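Local coordinates for protein DspB (Aggregatibacter actinomycetemcomitans, PDB 1YHT) that probably cleaves beta-linked N-acetylglucosamine units of the biofilm polysaccharide as a family 20 glycoside hydrolase, releasing bacterial cells from the biofilm, at residues S175-I180 with G210-M215; L220-F225 with R252-V257; Y278-A283 with G331-A336. All blocks are in the same frame, centred on the assembly; numbering follows the deposited sequence.

How the contacts relate
The three contacts follow one another along the chain, each closing before the next opens. Contact 1 lies deepest, pairing strands 177-181 and 212-216 of the parallel sheet of a TIM-type barrel. Contact 2 starts just beyond the second of these strands, where the loop leading to strand 233-236 meets the end of helix 246-255; its centre is about 23 Å from that of contact 1, and Met215 CE touches Leu220 CD2 at 3.9 Å. Contact 3 is centred about 27 Å from contact 1. Contacts 1 and 3 thus reach the same curled sheet from opposite sides of the chain's centre, while contact 2 joins a loop after one of its strands to a surrounding helix.

Contact 1 of 3, residues S175-I180 with G210-M215; sequences SQHFHI and GLKTRM
Arg214 and His177 reach over each other on one face of two paired strands. Four backbone hydrogen bonds join Gln176, Phe178 and Ile180 to Lys212 and Arg214 across the parallel strands, from Lys212 N to Gln176 O (3.1 Å) through to Ile180 N to Arg214 O (2.8 Å). His177 CG stands anti to the carbonyl carbon (chi1 -60°), which brings the ring's end close to Lys212 and Arg214. There Arg214 NH2 lies 3.3 Å from His177 NE2, above the ring face and near its rim, with ring and guanidinium planes 33° apart. The angle is poor for a hydrogen bond, so the guanidinium nitrogen rests over the ring without bonding to it; His177 ND1 is held by Glu110. Arginine suits the place because its long chain, bent at chi2, lays the guanidinium over His177 while NE forms a salt bridge to Glu233. Arg214 CB lies 3.4 Å from His179 CD2. The extended chain of Lys212 runs beside His177, and one water joins His177 NE2 to Lys212 NZ. At the loop end Leu211 CD2 presses on Ser175 O at 3.3 Å, a branched apolar cover beside Ile168. Helix 192-208 connects the strands, making this a beta-alpha-beta unit of the TIM barrel.

Contact 2 of 3, residues L220-F225 with R252-V257; sequences LIKNTF and RRDMRV
A loop following a barrel strand meets the C-terminal end of a helix here: Leu220 and Lys222 bond to the chain at and just beyond the last turn of helix 246-255, in a single backbone bridge centred on Ile221 and Arg256. Val257 N gives a nearly straight hydrogen bond to Leu220 O (3.0 Å), and Lys222 N gives another to Met255 O (2.9 Å). Met255 O also accepts a bond from a water held by Asn223 N, so two donors grip this carbonyl at the helix end.

Lys222 adds a third direct bond. Its chain, extended beyond CG, runs along the helix end until NZ reaches Asp254 O at 2.9 Å, tilted 35° from the carbonyl plane; a water then carries NZ on to Arg253 O. A long, flexible cation suits a helix C-terminus, where the last carbonyls lack N-H partners from a following turn and the helix dipole would favour positive charge. The Asp254 carboxylate, with OD1 4.1 Å from NZ, is too far for a salt bridge but may add to the attraction.

Val257 supplies the apolar side, its two methyls parting to different neighbours. CG1 presses tightly on Leu220 CB at 3.4 Å, while CG2, anti to the backbone N, sits over one face of the Phe225 ring in a CH-pi contact, 4.2 Å from the centroid. A beta-branched residue can thus fill both directions at once.

Helix 259-264 continues this apolar patch, since Leu262 touches Leu220, Phe225 and Val257. Ile221 leans on Asn192 at the start of helix 192-208, and Val257 O bonds to Tyr236 OH, tying the junction to strand 233-236.

Contact 3 of 3, residues Y278-A283 with G331-A336; sequences YIVPKA and GEDAKA. With ACY (acetic acid), chain B.
Chain 280-283 and chain 332-336 run in nearly the same direction, 17° apart, without a direct hydrogen bond between them, and a type I beta turn from Gly331 to Ala334 carries the second one past the first. Both are loops of the TIM barrel: one follows the short strand 278-279, the other leads from strand 324-329 to helix 339-358.

Water takes the place of strand pairing. One molecule links Pro281 O to Asp333 N, another Val280 O to Asp333 OD2, and a third joins Asp333 O to the amides of Ala283 and Ala336. Asp333 suits this position because its carboxylate and backbone both offer polar atoms to that layer. Its CB also lies 3.8 Å from Lys282 CB, the two side chains slanting past each other.

Val280 CG1, anti to the backbone N (chi1 -166°), comes within 3.3 Å of Glu332 OE1, which is hydrogen-bonded to a glycerol. Small alanines let the chains draw close, Ala283 CB meeting Ala336 CB at 3.8 Å. The Pro281 ring packs on Ile342 of helix 339-358. At the far end, Tyr278 OH donates a 2.7 Å hydrogen bond to O of an acetic acid molecule, like the glycerol probably from the crystallisation liquor.

Contact 1 of 3, residues S175-I180 with G210-M215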
loop_
_atom_site.group_PDB
_atom_site.type_symbol
_atom_site.label_atom_id
_atom_site.label_comp_id
_atom_site.label_asym_id
_atom_site.label_seq_id
_atom_site.Cartn_x
_atom_site.Cartn_y
_atom_site.Cartn_z
ATOM N N SER A 175 14.969 -0.407 2.828
ATOM C CA SER A 175 13.949 -0.989 1.973
ATOM C C SER A 175 14.577 -2.033 1.074
ATOM O O SER A 175 15.562 -1.748 0.396
ATOM C CB SER A 175 13.276 0.123 1.135
ATOM O OG SER A 175 12.367 -0.458 0.206
ATOM N N GLN A 176 14.036 -3.250 1.098
ATOM C CA GLN A 176 14.394 -4.289 0.120
ATOM C C GLN A 176 13.303 -4.623 -0.896
ATOM O O GLN A 176 13.544 -5.399 -1.860
ATOM C CB GLN A 176 14.840 -5.550 0.866
ATOM C CG GLN A 176 16.173 -5.318 1.588
ATOM C CD GLN A 176 16.016 -4.596 2.899
ATOM O OE1 GLN A 176 15.220 -4.998 3.744
ATOM N NE2 GLN A 176 16.744 -3.518 3.070
ATOM N N HIS A 177 12.132 -3.985 -0.704
ATOM C CA HIS A 177 10.993 -4.187 -1.568
ATOM C C HIS A 177 10.386 -2.832 -1.842
ATOM O O HIS A 177 10.321 -1.996 -0.929
ATOM C CB HIS A 177 9.921 -5.040 -0.883
ATOM C CG HIS A 177 10.395 -6.400 -0.475
ATOM N ND1 HIS A 177 11.142 -6.610 0.664
ATOM C CD2 HIS A 177 10.235 -7.611 -1.051
ATOM C CE1 HIS A 177 11.430 -7.899 0.767
ATOM N NE2 HIS A 177 10.902 -8.532 -0.271
ATOM N N PHE A 178 9.836 -2.671 -3.033
ATOM C CA PHE A 178 9.118 -1.446 -3.403
ATOM C C PHE A 178 7.765 -1.878 -3.926
ATOM O O PHE A 178 7.679 -2.744 -4.795
ATOM C CB PHE A 178 9.959 -0.715 -4.470
ATOM C CG PHE A 178 9.447 0.632 -4.877
ATOM C CD1 PHE A 178 10.190 1.784 -4.603
ATOM C CD2 PHE A 178 8.314 0.749 -5.601
ATOM C CE1 PHE A 178 9.762 3.044 -5.024
ATOM C CE2 PHE A 178 7.856 2.016 -6.041
ATOM C CZ PHE A 178 8.590 3.167 -5.729
ATOM N N HIS A 179 6.703 -1.236 -3.415
ATOM C CA HIS A 179 5.357 -1.615 -3.763
ATOM C C HIS A 179 4.871 -0.693 -4.884
ATOM O O HIS A 179 4.801 0.526 -4.711
ATOM C CB HIS A 179 4.475 -1.589 -2.520
ATOM C CG HIS A 179 3.201 -2.376 -2.645
ATOM N ND1 HIS A 179 2.248 -2.102 -3.613
ATOM C CD2 HIS A 179 2.731 -3.425 -1.936
ATOM C CE1 HIS A 179 1.239 -2.944 -3.471
ATOM N NE2 HIS A 179 1.484 -3.730 -2.438
ATOM N N ILE A 180 4.549 -1.305 -6.029
ATOM C CA ILE A 180 4.098 -0.590 -7.208
ATOM C C ILE A 180 2.571 -0.396 -7.337
ATOM O O ILE A 180 2.060 0.130 -8.368
ATOM C CB ILE A 180 4.680 -1.215 -8.535
ATOM C CG1 ILE A 180 4.093 -2.601 -8.801
ATOM C CG2 ILE A 180 6.229 -1.189 -8.479
ATOM C CD1 ILE A 180 4.399 -3.183 -10.125
ATOM N N GLY A 210 18.274 -3.252 -7.392
ATOM C CA GLY A 210 18.523 -4.136 -6.267
ATOM C C GLY A 210 17.298 -4.271 -5.367
ATOM O O GLY A 210 17.432 -4.618 -4.205
ATOM N N LEU A 211 16.114 -3.978 -5.906
ATOM C CA LEU A 211 14.872 -4.095 -5.176
ATOM C C LEU A 211 13.897 -5.130 -5.777
ATOM O O LEU A 211 13.700 -5.202 -6.987
ATOM C CB LEU A 211 14.162 -2.739 -5.078
ATOM C CG LEU A 211 14.915 -1.670 -4.300
ATOM C CD1 LEU A 211 14.380 -0.299 -4.596
ATOM C CD2 LEU A 211 14.833 -1.972 -2.793
ATOM N N LYS A 212 13.247 -5.859 -4.885
ATOM C CA LYS A 212 12.107 -6.686 -5.211
ATOM C C LYS A 212 10.839 -5.846 -5.286
ATOM O O LYS A 212 10.754 -4.750 -4.730
ATOM C CB LYS A 212 11.950 -7.798 -4.187
ATOM C CG LYS A 212 13.094 -8.777 -4.226
ATOM C CD LYS A 212 13.127 -9.492 -2.897
ATOM C CE LYS A 212 14.117 -10.563 -2.829
ATOM N NZ LYS A 212 14.179 -11.077 -1.432
ATOM N N THR A 213 9.870 -6.369 -6.019
ATOM C CA THR A 213 8.606 -5.705 -6.290
ATOM C C THR A 213 7.471 -6.352 -5.485
ATOM O O THR A 213 7.337 -7.578 -5.423
ATOM C CB THR A 213 8.294 -5.819 -7.835
ATOM O OG1 THR A 213 9.395 -5.310 -8.600
ATOM C CG2 THR A 213 7.004 -5.126 -8.213
ATOM N N ARG A 214 6.667 -5.503 -4.868
ATOM C CA ARG A 214 5.384 -5.882 -4.304
ATOM C C ARG A 214 4.269 -5.229 -5.130
ATOM O O ARG A 214 4.412 -4.122 -5.688
ATOM C CB ARG A 214 5.295 -5.525 -2.808
ATOM C CG ARG A 214 6.206 -6.360 -1.945
ATOM C CD ARG A 214 5.485 -7.486 -1.170
ATOM N NE ARG A 214 6.457 -8.402 -0.573
ATOM C CZ ARG A 214 6.946 -8.339 0.670
ATOM N NH1 ARG A 214 6.500 -7.442 1.551
ATOM N NH2 ARG A 214 7.904 -9.198 1.043
ATOM N N MET A 215 3.153 -5.946 -5.222
ATOM C CA MET A 215 2.018 -5.507 -6.013
ATOM C C MET A 215 0.689 -6.061 -5.517
ATOM O O MET A 215 0.631 -7.204 -5.111
ATOM C CB MET A 215 2.248 -5.967 -7.466
ATOM C CG MET A 215 1.333 -5.329 -8.407
ATOM S SD MET A 215 1.687 -5.900 -10.119
ATOM C CE MET A 215 0.919 -7.480 -10.019
HETATM O O HOH W 1 15.815 -6.590 -2.473
HETATM O O HOH W 2 11.304 -11.228 -0.703
#

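Contact 2 of 3, residues L220-F225 with R252-V257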
loop_
_atom_site.group_PDB
_atom_site.type_symbol
_atom_site.label_atom_id
_atom_site.label_comp_id
_atom_site.label_asym_id
_atom_site.label_seq_id
_atom_site.Cartn_x
_atom_site.Cartn_y
_atom_site.Cartn_z
ATOM N N LEU A 220 -4.243 -9.518 -11.640
ATOM C CA LEU A 220 -3.823 -10.889 -11.877
ATOM C C LEU A 220 -5.036 -11.686 -12.286
ATOM O O LEU A 220 -5.882 -12.041 -11.444
ATOM C CB LEU A 220 -3.154 -11.483 -10.621
ATOM C CG LEU A 220 -1.878 -10.763 -10.165
ATOM C CD1 LEU A 220 -1.299 -11.327 -8.889
ATOM C CD2 LEU A 220 -0.826 -10.795 -11.245
ATOM N N ILE A 221 -5.139 -11.915 -13.603
ATOM C CA ILE A 221 -6.262 -12.646 -14.162
ATOM C C ILE A 221 -5.773 -13.903 -14.853
ATOM O O ILE A 221 -4.623 -14.006 -15.206
ATOM C CB ILE A 221 -7.110 -11.775 -15.091
ATOM C CG1 ILE A 221 -6.328 -11.387 -16.368
ATOM C CG2 ILE A 221 -7.633 -10.515 -14.333
ATOM C CD1 ILE A 221 -7.203 -10.695 -17.376
ATOM N N LYS A 222 -6.657 -14.878 -15.002
ATOM C CA LYS A 222 -6.291 -16.175 -15.614
ATOM C C LYS A 222 -5.752 -16.067 -17.036
ATOM O O LYS A 222 -4.862 -16.804 -17.399
ATOM C CB LYS A 222 -7.511 -17.092 -15.630
ATOM C CG LYS A 222 -7.894 -17.613 -14.275
ATOM C CD LYS A 222 -9.122 -18.548 -14.393
ATOM C CE LYS A 222 -9.960 -18.535 -13.140
ATOM N NZ LYS A 222 -11.278 -19.264 -13.381
ATOM N N ASN A 223 -6.304 -15.137 -17.822
ATOM C CA ASN A 223 -5.916 -14.945 -19.219
ATOM C C ASN A 223 -4.492 -14.545 -19.437
ATOM O O ASN A 223 -3.939 -14.861 -20.494
ATOM C CB ASN A 223 -6.754 -13.847 -19.897
ATOM C CG ASN A 223 -8.088 -14.336 -20.336
ATOM O OD1 ASN A 223 -8.375 -15.539 -20.267
ATOM N ND2 ASN A 223 -8.939 -13.408 -20.759
ATOM N N THR A 224 -3.905 -13.850 -18.462
ATOM C CA THR A 224 -2.611 -13.161 -18.654
ATOM C C THR A 224 -1.575 -13.334 -17.521
ATOM O O THR A 224 -0.436 -12.975 -17.691
ATOM C CB THR A 224 -2.838 -11.649 -18.832
ATOM O OG1 THR A 224 -3.477 -11.099 -17.673
ATOM C CG2 THR A 224 -3.675 -11.315 -20.087
ATOM N N PHE A 225 -1.965 -13.838 -16.355
ATOM C CA PHE A 225 -1.044 -13.777 -15.210
ATOM C C PHE A 225 0.254 -14.530 -15.396
ATOM O O PHE A 225 1.231 -14.190 -14.788
ATOM C CB PHE A 225 -1.707 -14.154 -13.880
ATOM C CG PHE A 225 -1.758 -15.615 -13.611
ATOM C CD1 PHE A 225 -1.054 -16.156 -12.531
ATOM C CD2 PHE A 225 -2.525 -16.461 -14.409
ATOM C CE1 PHE A 225 -1.121 -17.533 -12.245
ATOM C CE2 PHE A 225 -2.601 -17.836 -14.133
ATOM C CZ PHE A 225 -1.899 -18.371 -13.049
ATOM N N ARG A 252 -15.603 -11.358 -11.472
ATOM C CA ARG A 252 -14.204 -11.220 -11.017
ATOM C C ARG A 252 -13.662 -12.548 -10.495
ATOM O O ARG A 252 -12.533 -12.930 -10.785
ATOM C CB ARG A 252 -14.027 -10.051 -10.036
ATOM C CG ARG A 252 -14.696 -8.809 -10.570
ATOM C CD ARG A 252 -13.969 -7.553 -10.548
ATOM N NE ARG A 252 -14.170 -6.831 -9.323
ATOM C CZ ARG A 252 -14.353 -5.514 -9.213
ATOM N NH1 ARG A 252 -14.453 -4.705 -10.256
ATOM N NH2 ARG A 252 -14.469 -5.000 -8.024
ATOM N N ARG A 253 -14.489 -13.295 -9.782
ATOM C CA ARG A 253 -14.042 -14.582 -9.246
ATOM C C ARG A 253 -13.780 -15.631 -10.324
ATOM O O ARG A 253 -12.982 -16.554 -10.137
ATOM C CB ARG A 253 -15.067 -15.094 -8.242
ATOM C CG ARG A 253 -15.037 -14.353 -6.953
ATOM C CD ARG A 253 -16.216 -14.689 -6.048
ATOM N NE ARG A 253 -16.012 -13.965 -4.796
ATOM C CZ ARG A 253 -15.415 -14.451 -3.714
ATOM N NH1 ARG A 253 -15.035 -15.708 -3.649
ATOM N NH2 ARG A 253 -15.250 -13.659 -2.663
ATOM N N ASP A 254 -14.456 -15.483 -11.454
ATOM C CA ASP A 254 -14.253 -16.369 -12.592
ATOM C C ASP A 254 -13.066 -15.931 -13.421
ATOM O O ASP A 254 -12.433 -16.725 -14.072
ATOM C CB ASP A 254 -15.495 -16.356 -13.476
ATOM C CG ASP A 254 -15.439 -17.424 -14.541
ATOM O OD1 ASP A 254 -15.234 -18.613 -14.175
ATOM O OD2 ASP A 254 -15.543 -17.052 -15.734
ATOM N N MET A 255 -12.782 -14.642 -13.412
ATOM C CA MET A 255 -11.732 -14.110 -14.260
ATOM C C MET A 255 -10.395 -14.026 -13.532
ATOM O O MET A 255 -9.364 -14.283 -14.092
ATOM C CB MET A 255 -12.112 -12.707 -14.659
ATOM C CG MET A 255 -12.870 -12.564 -15.937
ATOM S SD MET A 255 -13.293 -10.809 -16.156
ATOM C CE MET A 255 -11.773 -9.896 -15.803
ATOM N N ARG A 256 -10.428 -13.575 -12.286
ATOM C CA ARG A 256 -9.202 -13.341 -11.541
ATOM C C ARG A 256 -8.583 -14.638 -11.041
ATOM O O ARG A 256 -9.263 -15.652 -10.880
ATOM C CB ARG A 256 -9.481 -12.423 -10.367
ATOM C CG ARG A 256 -9.855 -11.038 -10.804
ATOM C CD ARG A 256 -9.957 -10.098 -9.648
ATOM N NE ARG A 256 -10.311 -8.755 -10.075
ATOM C CZ ARG A 256 -10.345 -7.693 -9.278
ATOM N NH1 ARG A 256 -10.040 -7.799 -7.994
ATOM N NH2 ARG A 256 -10.695 -6.514 -9.768
ATOM N N VAL A 257 -7.285 -14.583 -10.752
ATOM C CA VAL A 257 -6.599 -15.706 -10.129
ATOM C C VAL A 257 -6.858 -15.717 -8.579
ATOM O O VAL A 257 -6.847 -14.691 -7.915
ATOM C CB VAL A 257 -5.065 -15.702 -10.500
ATOM C CG1 VAL A 257 -4.357 -14.590 -9.812
ATOM C CG2 VAL A 257 -4.402 -16.983 -10.081
HETATM O O HOH W 3 -12.662 -19.054 -10.741
HETATM O O HOH W 4 -8.994 -14.147 -17.015
#

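Contact 3 of 3, residues Y278-A283 with G331-A336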
loop_
_atom_site.group_PDB
_atom_site.type_symbol
_atom_site.label_atom_id
_atom_site.label_comp_id
_atom_site.label_asym_id
_atom_site.label_seq_id
_atom_site.Cartn_x
_atom_site.Cartn_y
_atom_site.Cartn_z
ATOM N N TYR A 278 -8.173 -5.536 7.190
ATOM C CA TYR A 278 -8.366 -4.090 6.954
ATOM C C TYR A 278 -9.109 -3.517 8.141
ATOM O O TYR A 278 -10.079 -4.116 8.616
ATOM C CB TYR A 278 -9.224 -3.819 5.720
ATOM C CG TYR A 278 -8.506 -3.864 4.397
ATOM C CD1 TYR A 278 -7.285 -4.536 4.238
ATOM C CD2 TYR A 278 -9.084 -3.287 3.274
ATOM C CE1 TYR A 278 -6.658 -4.576 3.032
ATOM C CE2 TYR A 278 -8.468 -3.375 2.049
ATOM C CZ TYR A 278 -7.254 -3.981 1.932
ATOM O OH TYR A 278 -6.614 -3.975 0.692
ATOM N N ILE A 279 -8.630 -2.365 8.616
ATOM C CA ILE A 279 -9.410 -1.545 9.526
ATOM C C ILE A 279 -9.469 -0.131 8.943
ATOM O O ILE A 279 -8.456 0.395 8.431
ATOM C CB ILE A 279 -8.888 -1.628 11.026
ATOM C CG1 ILE A 279 -9.818 -0.840 11.948
ATOM C CG2 ILE A 279 -7.453 -1.116 11.144
ATOM C CD1 ILE A 279 -9.734 -1.285 13.421
ATOM N N VAL A 280 -10.646 0.492 9.041
ATOM C CA VAL A 280 -10.893 1.835 8.559
ATOM C C VAL A 280 -11.370 2.703 9.741
ATOM O O VAL A 280 -12.579 2.882 9.992
ATOM C CB VAL A 280 -11.907 1.841 7.351
ATOM C CG1 VAL A 280 -11.899 3.171 6.632
ATOM C CG2 VAL A 280 -11.560 0.680 6.334
ATOM N N PRO A 281 -10.417 3.230 10.498
ATOM C CA PRO A 281 -10.843 3.963 11.676
ATOM C C PRO A 281 -11.751 5.151 11.383
ATOM O O PRO A 281 -11.554 5.928 10.431
ATOM C CB PRO A 281 -9.523 4.403 12.320
ATOM C CG PRO A 281 -8.544 3.381 11.820
ATOM C CD PRO A 281 -8.953 3.167 10.408
ATOM N N LYS A 282 -12.767 5.243 12.235
ATOM C CA LYS A 282 -13.745 6.305 12.172
ATOM C C LYS A 282 -14.153 6.650 13.597
ATOM O O LYS A 282 -14.513 5.774 14.376
ATOM C CB LYS A 282 -14.934 5.843 11.333
ATOM C CG LYS A 282 -16.013 6.886 11.137
ATOM C CD LYS A 282 -17.032 6.402 10.099
ATOM C CE LYS A 282 -18.350 7.097 10.261
ATOM N NZ LYS A 282 -18.270 8.509 9.901
ATOM N N ALA A 283 -14.073 7.937 13.937
ATOM C CA ALA A 283 -14.500 8.402 15.244
ATOM C C ALA A 283 -16.004 8.118 15.412
ATOM O O ALA A 283 -16.786 8.335 14.507
ATOM C CB ALA A 283 -14.229 9.875 15.392
ATOM N N GLY A 331 -7.199 5.183 5.879
ATOM C CA GLY A 331 -7.388 6.532 6.429
ATOM C C GLY A 331 -8.623 7.316 6.051
ATOM O O GLY A 331 -8.828 8.394 6.608
ATOM N N GLU A 332 -9.416 6.803 5.116
ATOM C CA GLU A 332 -10.555 7.547 4.487
ATOM C C GLU A 332 -11.493 8.215 5.458
ATOM O O GLU A 332 -12.056 9.277 5.169
ATOM C CB GLU A 332 -11.591 6.635 3.788
ATOM C CG GLU A 332 -11.228 5.759 2.768
ATOM C CD GLU A 332 -10.785 4.452 3.275
ATOM O OE1 GLU A 332 -11.584 3.459 3.311
ATOM O OE2 GLU A 332 -9.596 4.454 3.556
ATOM N N ASP A 333 -11.777 7.519 6.551
ATOM C CA ASP A 333 -12.893 7.867 7.427
ATOM C C ASP A 333 -12.412 8.499 8.742
ATOM O O ASP A 333 -13.222 8.774 9.633
ATOM C CB ASP A 333 -13.713 6.592 7.761
ATOM C CG ASP A 333 -14.627 6.132 6.614
ATOM O OD1 ASP A 333 -14.742 6.826 5.587
ATOM O OD2 ASP A 333 -15.209 5.037 6.735
ATOM N N ALA A 334 -11.086 8.674 8.869
ATOM C CA ALA A 334 -10.461 8.970 10.153
ATOM C C ALA A 334 -10.312 10.484 10.458
ATOM O O ALA A 334 -9.570 10.864 11.363
ATOM C CB ALA A 334 -9.126 8.295 10.212
ATOM N N LYS A 335 -11.022 11.351 9.726
ATOM C CA LYS A 335 -10.792 12.778 9.858
ATOM C C LYS A 335 -10.930 13.325 11.294
ATOM O O LYS A 335 -10.224 14.246 11.662
ATOM C CB LYS A 335 -11.721 13.578 8.940
ATOM C CG LYS A 335 -13.181 13.506 9.265
ATOM C CD LYS A 335 -14.059 14.170 8.157
ATOM C CE LYS A 335 -14.556 13.167 7.063
ATOM N NZ LYS A 335 -15.580 13.715 6.069
ATOM N N ALA A 336 -11.855 12.796 12.084
ATOM C CA ALA A 336 -12.043 13.315 13.429
ATOM C C ALA A 336 -11.211 12.580 14.466
ATOM O O ALA A 336 -11.356 12.821 15.656
ATOM C CB ALA A 336 -13.530 13.256 13.795
HETATM C C ACY B . -6.917 -1.732 -2.003
HETATM O O ACY B . -7.639 -2.210 -1.119
HETATM O OXT ACY B . -7.310 -0.865 -2.828
HETATM C CH3 ACY B . -5.501 -2.199 -2.049
HETATM O O HOH W 5 -14.946 3.129 8.498
HETATM O O HOH W 6 -10.219 5.600 8.148
HETATM O O HOH W 7 -13.442 10.129 11.891
#